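PDB 3MPD: nucleoside diphosphate kinase from Encephalitozoon cuniculi, which probably transfers the gamma phosphate of ATP to nucleoside diphosphates by a ping-pong mechanism with a phosphohistidine intermediate. Local coordinates for residues 10-18 with 67-75; 19-29 with 102-110. All coordinates share one frame; numbering follows the deposited sequence. Where two conformers were deposited one is given.

Contact 1 (10-18 with 67-75)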
# COMPACT_ATOMS: atom_id res chain seq x y z
N ILE A 10 -4.97 -8.56 -5.63
CA ILE A 10 -4.09 -7.86 -6.57
C ILE A 10 -2.70 -7.88 -5.97
O ILE A 10 -2.49 -7.41 -4.85
CB ILE A 10 -4.50 -6.39 -6.75
CG1 ILE A 10 -5.99 -6.25 -7.16
CG2 ILE A 10 -3.57 -5.67 -7.76
CD1 ILE A 10 -6.38 -6.90 -8.55
N MET A 11 -1.72 -8.35 -6.74
CA MET A 11 -0.37 -8.45 -6.22
C MET A 11 0.60 -7.84 -7.20
O MET A 11 0.68 -8.27 -8.36
CB MET A 11 -0.04 -9.92 -5.92
CG MET A 11 1.37 -10.17 -5.41
SD MET A 11 1.59 -11.92 -4.95
CE MET A 11 1.11 -12.79 -6.45
N ILE A 12 1.35 -6.84 -6.73
CA ILE A 12 2.41 -6.25 -7.55
C ILE A 12 3.62 -7.17 -7.50
O ILE A 12 4.14 -7.46 -6.40
CB ILE A 12 2.79 -4.83 -7.08
CG1 ILE A 12 1.55 -3.93 -7.03
CG2 ILE A 12 3.96 -4.24 -7.97
CD1 ILE A 12 1.86 -2.46 -6.63
N LYS A 13 4.08 -7.59 -8.69
CA LYS A 13 5.15 -8.61 -8.81
C LYS A 13 6.50 -7.97 -8.51
O LYS A 13 6.64 -6.74 -8.64
CB LYS A 13 5.12 -9.22 -10.23
CG LYS A 13 3.80 -9.93 -10.55
CD LYS A 13 3.90 -10.85 -11.76
CE LYS A 13 2.65 -11.73 -11.84
NZ LYS A 13 2.60 -12.36 -13.19
N PRO A 14 7.49 -8.79 -8.11
CA PRO A 14 8.74 -8.26 -7.53
C PRO A 14 9.46 -7.23 -8.40
O PRO A 14 9.96 -6.26 -7.87
CB PRO A 14 9.63 -9.53 -7.38
CG PRO A 14 8.66 -10.66 -7.28
CD PRO A 14 7.52 -10.28 -8.20
N ASP A 15 9.51 -7.45 -9.71
CA ASP A 15 10.19 -6.53 -10.60
C ASP A 15 9.51 -5.16 -10.74
O ASP A 15 10.20 -4.15 -10.94
CB ASP A 15 10.44 -7.17 -11.97
CG ASP A 15 11.39 -8.35 -11.88
OD1 ASP A 15 12.49 -8.18 -11.31
OD2 ASP A 15 11.02 -9.44 -12.34
N ALA A 16 8.19 -5.13 -10.60
CA ALA A 16 7.46 -3.88 -10.68
C ALA A 16 7.72 -3.05 -9.44
O ALA A 16 7.75 -1.82 -9.52
CB ALA A 16 5.95 -4.14 -10.86
N ILE A 17 7.97 -3.70 -8.30
CA ILE A 17 8.39 -2.97 -7.09
C ILE A 17 9.72 -2.25 -7.37
O ILE A 17 9.89 -1.06 -7.07
CB ILE A 17 8.60 -3.94 -5.87
CG1 ILE A 17 7.31 -4.70 -5.50
CG2 ILE A 17 9.13 -3.18 -4.67
CD1 ILE A 17 6.16 -3.81 -5.12
N LYS A 18 10.66 -3.01 -7.94
CA LYS A 18 12.00 -2.50 -8.25
C LYS A 18 12.04 -1.40 -9.33
O LYS A 18 12.91 -0.54 -9.31
CB LYS A 18 12.92 -3.67 -8.62
CG LYS A 18 13.03 -4.71 -7.43
CD LYS A 18 13.92 -5.90 -7.79
CE LYS A 18 14.19 -6.82 -6.56
NZ LYS A 18 15.03 -8.00 -7.06
N GLU A 67 10.05 -19.33 -9.75
CA GLU A 67 11.33 -18.72 -9.39
C GLU A 67 11.30 -17.22 -9.58
O GLU A 67 11.78 -16.48 -8.71
CB GLU A 67 12.44 -19.30 -10.27
CG GLU A 67 13.68 -19.79 -9.52
CD GLU A 67 13.47 -21.15 -8.85
OE1 GLU A 67 14.00 -22.18 -9.35
OE2 GLU A 67 12.76 -21.18 -7.82
N ASP A 68 10.74 -16.78 -10.71
CA ASP A 68 10.56 -15.36 -11.01
C ASP A 68 9.77 -14.63 -9.92
O ASP A 68 10.01 -13.45 -9.66
CB ASP A 68 9.84 -15.17 -12.37
CG ASP A 68 10.75 -15.45 -13.58
OD1 ASP A 68 12.00 -15.47 -13.45
OD2 ASP A 68 10.18 -15.64 -14.69
N MET A 69 8.80 -15.32 -9.31
CA MET A 69 7.96 -14.69 -8.30
C MET A 69 8.67 -14.69 -6.94
O MET A 69 8.19 -14.07 -6.01
CB MET A 69 6.58 -15.34 -8.22
CG MET A 69 5.64 -14.91 -9.34
SD MET A 69 5.23 -13.16 -9.19
CE MET A 69 4.23 -13.19 -7.71
N MET A 70 9.81 -15.37 -6.85
CA MET A 70 10.56 -15.44 -5.59
C MET A 70 11.73 -14.45 -5.47
O MET A 70 12.41 -14.43 -4.44
CB MET A 70 11.06 -16.87 -5.36
CG MET A 70 10.19 -17.70 -4.43
SD MET A 70 10.48 -19.40 -4.83
CE MET A 70 12.12 -19.70 -4.13
N SER A 71 11.92 -13.62 -6.50
CA SER A 71 13.12 -12.78 -6.64
C SER A 71 13.07 -11.51 -5.79
O SER A 71 14.00 -10.68 -5.83
CB SER A 71 13.36 -12.42 -8.12
OG SER A 71 12.35 -11.52 -8.63
N GLY A 72 12.00 -11.34 -5.02
CA GLY A 72 11.90 -10.16 -4.17
C GLY A 72 10.52 -9.93 -3.60
O GLY A 72 9.58 -10.69 -3.84
N MET A 73 10.43 -8.85 -2.81
CA MET A 73 9.22 -8.46 -2.12
C MET A 73 8.10 -8.18 -3.12
O MET A 73 8.35 -7.60 -4.21
CB MET A 73 9.51 -7.20 -1.31
CG MET A 73 8.53 -6.87 -0.20
SD MET A 73 8.96 -5.23 0.41
CE MET A 73 8.03 -4.19 -0.73
N VAL A 74 6.88 -8.61 -2.77
CA VAL A 74 5.68 -8.29 -3.53
C VAL A 74 4.82 -7.42 -2.63
O VAL A 74 4.98 -7.46 -1.41
CB VAL A 74 4.86 -9.56 -3.98
CG1 VAL A 74 5.65 -10.43 -4.96
CG2 VAL A 74 4.41 -10.41 -2.79
N LEU A 75 3.93 -6.62 -3.23
CA LEU A 75 2.86 -5.93 -2.48
C LEU A 75 1.50 -6.58 -2.74
O LEU A 75 0.93 -6.44 -3.84
CB LEU A 75 2.83 -4.42 -2.78
CG LEU A 75 1.81 -3.56 -2.00
CD1 LEU A 75 2.08 -3.60 -0.49
CD2 LEU A 75 1.82 -2.11 -2.50
O HOH W 1 10.75 -6.73 -5.21
O HOH W 2 11.50 -11.79 -11.10
O HOH W 3 13.11 -9.04 -8.79

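Contact 2 (19-29 with 102-110)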
# COMPACT_ATOMS: atom_id res chain seq x y z
N ARG A 19 11.10 -1.44 -10.26
CA ARG A 19 10.88 -0.35 -11.22
C ARG A 19 10.13 0.85 -10.64
O ARG A 19 9.86 1.85 -11.35
CB ARG A 19 10.12 -0.88 -12.44
CG ARG A 19 10.94 -1.97 -13.20
CD ARG A 19 10.15 -2.57 -14.34
NE ARG A 19 9.76 -1.59 -15.38
CZ ARG A 19 8.91 -1.87 -16.38
NH1 ARG A 19 8.37 -3.09 -16.47
NH2 ARG A 19 8.62 -0.96 -17.30
N ARG A 20 9.72 0.74 -9.37
CA ARG A 20 9.07 1.85 -8.67
C ARG A 20 7.76 2.23 -9.34
O ARG A 20 7.45 3.43 -9.55
CB ARG A 20 10.02 3.05 -8.51
CG ARG A 20 11.17 2.74 -7.48
CD ARG A 20 12.06 3.95 -7.22
NE ARG A 20 13.13 3.62 -6.28
CZ ARG A 20 13.08 3.76 -4.96
NH1 ARG A 20 12.00 4.26 -4.35
NH2 ARG A 20 14.14 3.41 -4.23
N LEU A 21 6.96 1.19 -9.59
CA LEU A 21 5.64 1.33 -10.20
C LEU A 21 4.48 1.30 -9.21
O LEU A 21 3.30 1.28 -9.61
CB LEU A 21 5.43 0.22 -11.27
CG LEU A 21 6.28 0.37 -12.52
CD1 LEU A 21 6.23 -0.91 -13.39
CD2 LEU A 21 5.75 1.53 -13.36
N ILE A 22 4.79 1.26 -7.92
CA ILE A 22 3.72 1.15 -6.91
C ILE A 22 2.65 2.25 -7.04
O ILE A 22 1.46 1.93 -7.14
CB ILE A 22 4.26 1.10 -5.44
CG1 ILE A 22 5.19 -0.11 -5.25
CG2 ILE A 22 3.06 1.02 -4.41
CD1 ILE A 22 5.95 -0.05 -3.88
N SER A 23 3.03 3.52 -7.05
CA SER A 23 2.00 4.59 -7.03
C SER A 23 1.18 4.61 -8.31
O SER A 23 -0.02 4.87 -8.27
CB SER A 23 2.56 6.00 -6.77
OG SER A 23 3.37 6.43 -7.86
N ARG A 24 1.84 4.34 -9.44
CA ARG A 24 1.18 4.32 -10.75
C ARG A 24 0.15 3.19 -10.86
O ARG A 24 -0.88 3.33 -11.51
CB ARG A 24 2.23 4.23 -11.88
CG ARG A 24 2.78 5.64 -12.23
CD ARG A 24 4.04 5.60 -13.10
NE ARG A 24 5.25 5.17 -12.37
CZ ARG A 24 6.48 5.11 -12.92
NH1 ARG A 24 6.67 5.44 -14.20
NH2 ARG A 24 7.52 4.71 -12.19
N ILE A 25 0.47 2.06 -10.28
CA ILE A 25 -0.45 0.92 -10.26
C ILE A 25 -1.65 1.21 -9.31
O ILE A 25 -2.80 1.02 -9.67
CB ILE A 25 0.32 -0.34 -9.82
CG1 ILE A 25 1.21 -0.85 -10.98
CG2 ILE A 25 -0.65 -1.43 -9.32
CD1 ILE A 25 2.35 -1.80 -10.49
N ILE A 26 -1.38 1.66 -8.11
CA ILE A 26 -2.46 1.92 -7.16
C ILE A 26 -3.41 3.01 -7.69
O ILE A 26 -4.63 2.94 -7.48
CB ILE A 26 -1.88 2.28 -5.78
CG1 ILE A 26 -1.22 1.00 -5.16
CG2 ILE A 26 -2.99 2.87 -4.85
CD1 ILE A 26 -0.59 1.26 -3.77
N GLN A 27 -2.85 4.02 -8.36
CA GLN A 27 -3.69 5.06 -8.98
C GLN A 27 -4.80 4.47 -9.86
O GLN A 27 -5.93 4.98 -9.84
CB GLN A 27 -2.84 6.04 -9.81
CG GLN A 27 -3.61 7.22 -10.44
CD GLN A 27 -2.71 8.10 -11.39
OE1 GLN A 27 -1.49 8.15 -11.25
NE2 GLN A 27 -3.32 8.76 -12.32
N ARG A 28 -4.48 3.44 -10.66
CA ARG A 28 -5.48 2.89 -11.60
C ARG A 28 -6.69 2.35 -10.83
O ARG A 28 -7.83 2.55 -11.24
CB ARG A 28 -4.93 1.77 -12.50
CG ARG A 28 -3.57 2.05 -13.17
CD ARG A 28 -3.71 3.16 -14.18
NE ARG A 28 -2.47 3.39 -14.95
CZ ARG A 28 -2.15 2.85 -16.12
NH1 ARG A 28 -2.95 1.96 -16.71
NH2 ARG A 28 -1.03 3.23 -16.73
N PHE A 29 -6.42 1.66 -9.72
CA PHE A 29 -7.48 1.05 -8.92
C PHE A 29 -8.27 2.07 -8.11
O PHE A 29 -9.51 1.99 -7.98
CB PHE A 29 -6.89 -0.03 -8.00
CG PHE A 29 -6.48 -1.25 -8.75
CD1 PHE A 29 -7.33 -2.34 -8.82
CD2 PHE A 29 -5.25 -1.31 -9.42
CE1 PHE A 29 -6.97 -3.47 -9.56
CE2 PHE A 29 -4.89 -2.46 -10.18
CZ PHE A 29 -5.77 -3.51 -10.23
N VAL A 102 -3.20 -0.43 -24.98
CA VAL A 102 -2.52 0.71 -24.42
C VAL A 102 -3.51 1.30 -23.43
O VAL A 102 -4.73 1.20 -23.60
CB VAL A 102 -2.05 1.74 -25.48
CG1 VAL A 102 -1.03 1.10 -26.44
CG2 VAL A 102 -3.21 2.32 -26.22
N GLY A 103 -2.99 1.85 -22.34
CA GLY A 103 -3.87 2.37 -21.29
C GLY A 103 -4.06 1.36 -20.15
O GLY A 103 -4.44 1.75 -19.06
N THR A 104 -3.79 0.06 -20.39
CA THR A 104 -3.79 -0.93 -19.28
C THR A 104 -2.43 -0.92 -18.59
O THR A 104 -1.45 -0.43 -19.14
CB THR A 104 -4.09 -2.39 -19.77
OG1 THR A 104 -3.07 -2.85 -20.67
CG2 THR A 104 -5.48 -2.49 -20.47
N ILE A 105 -2.36 -1.49 -17.40
CA ILE A 105 -1.12 -1.61 -16.68
C ILE A 105 -0.06 -2.35 -17.49
O ILE A 105 1.06 -1.88 -17.62
CB ILE A 105 -1.37 -2.28 -15.31
CG1 ILE A 105 -2.14 -1.30 -14.41
CG2 ILE A 105 -0.05 -2.63 -14.65
CD1 ILE A 105 -2.74 -1.98 -13.16
N ARG A 106 -0.42 -3.52 -18.03
CA ARG A 106 0.53 -4.31 -18.83
C ARG A 106 0.83 -3.64 -20.16
O ARG A 106 1.97 -3.65 -20.63
CB ARG A 106 0.03 -5.74 -19.04
CG ARG A 106 0.07 -6.53 -17.72
CD ARG A 106 -0.64 -7.89 -17.81
NE ARG A 106 -0.46 -8.66 -16.56
CZ ARG A 106 -1.24 -9.68 -16.23
NH1 ARG A 106 -2.24 -10.02 -17.03
NH2 ARG A 106 -1.05 -10.35 -15.11
N GLY A 107 -0.19 -3.05 -20.78
CA GLY A 107 0.05 -2.33 -22.04
C GLY A 107 1.01 -1.14 -21.92
O GLY A 107 1.76 -0.85 -22.85
N ASP A 108 0.93 -0.42 -20.80
CA ASP A 108 1.72 0.81 -20.61
C ASP A 108 3.14 0.55 -20.06
O ASP A 108 4.07 1.29 -20.37
CB ASP A 108 0.99 1.78 -19.67
CG ASP A 108 -0.28 2.40 -20.30
OD1 ASP A 108 -0.46 2.37 -21.55
OD2 ASP A 108 -1.10 2.90 -19.53
N TYR A 109 3.29 -0.49 -19.25
CA TYR A 109 4.57 -0.70 -18.51
C TYR A 109 5.22 -2.04 -18.80
O TYR A 109 6.41 -2.22 -18.55
CB TYR A 109 4.33 -0.60 -16.97
CG TYR A 109 3.55 0.63 -16.51
CD1 TYR A 109 3.97 1.90 -16.85
CD2 TYR A 109 2.42 0.50 -15.70
CE1 TYR A 109 3.24 3.05 -16.46
CE2 TYR A 109 1.70 1.67 -15.26
CZ TYR A 109 2.12 2.93 -15.65
OH TYR A 109 1.43 4.08 -15.28
N GLY A 110 4.44 -3.00 -19.27
CA GLY A 110 4.93 -4.37 -19.39
C GLY A 110 5.60 -4.68 -20.72
O GLY A 110 5.22 -4.14 -21.78
O HOH W 4 -1.11 5.28 -13.52

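Contact 1 (10-18 with 67-75)
Ile12 and Leu75 form an antiparallel hydrogen-bonded pair: Ile12 N donates to Leu75 O at 2.9 Å, and Leu75 N returns a longer bond to Ile12 O. Their side chains run side by side toward helix 22-32, and that of Ile17 crosses Leu75's at about a right angle, Ile17 CD1 4.1 Å from Leu75 CB. On the sheet's other face Met11 extends past Val74, its CG anti to the backbone N (chi1 178°). A bend at chi3 (55°) brings Met11 CE tip to tip with Met69 CE, a tight 3.4 Å. Met69, bent at chi2 and chi3, lays its SD across the aliphatic chain of Lys13, 3.7 Å from Lys13 CD. Pro14 fills the corner, its CD 3.7 Å from Val74 CG1 and its CG against Gly72 O. At the outer end the extended Lys18 reaches Ser71 O with NZ (3.1 Å). Two waters link Asp15 with Ser71: one accepts from Ser71 OG and the other donates to it. The chemistry is thus split: a sulfur-rich apolar patch along Lys13 and a hydrated outer edge. That patch probably limits movement of Lys13, whose NZ hydrogen-bonds Asn116 OD1 and which by similarity binds ATP, near the probable phosphohistidine His119.

Contact 2 (19-29 with 102-110)
Ile25 and Ile105 come closest (CA atoms 6.9 Å apart) where helix 22-29 and the short helix 105-109 run roughly antiparallel, at 146°, their segment axes 11.7 Å apart. Tyr109 fills much of the gap: Leu21 CD2 sits over one face of its ring, a CH-pi contact 4.0 Å from the centroid, and Asp108 CB over the opposite face. At the phenol end, Arg24 CB packs 3.5 Å from Tyr109 OH. CG of Arg28 lies 3.8 Å from Ile105 CG1, and the bend beyond it at chi2 (-67°) carries the guanidinium to Asp108. There Asp108 OD2 receives Arg28 NH2 on its anti lone pair, a 2.8 Å salt bridge; a weak hydrogen bond joins NH2 to Tyr109 OH. Asp108 OD1 takes the Gly103 N-H, while a water joins Arg28 NE to Arg24 O. Arg19 grips Tyr109 O end-on, NH1 at 3.0 Å and NH2 at 2.8 Å, with that oxygen near the guanidinium plane. Ile105 CD1 packs inside on Phe29 CE2. Arg106, ATP-binding by similarity, hydrogen-bonds Asn116 O and Ile118 O. Two arginines therefore hold the last turn of helix 105-109, one by a carboxylate, one by a carbonyl at the helix's C-terminal end, where partial negative charge would probably suit a cation.

From the N terminus, strand 7-12 leads into helix 14-18, and the chain then turns straight into helix 22-32, so the first halves of both contacts are consecutive. Contact 1 closes a 48-residue excursion when helix 62-69 returns into strand 74-80, beside strand 7-12 in the sheet. Contact 2 closes a longer one of 72 residues, bringing helix 105-109 back to helix 22-32. The two loops cross rather than nest, because 67-75 lies between the halves of contact 2 while 10-18 precedes both. They meet where Ile10, Ile12 and Ile17 pack on Phe29, Ile25 and Ile22, so the sheet and helix 22-32 share one apolar core; both contacts also touch the second subunit.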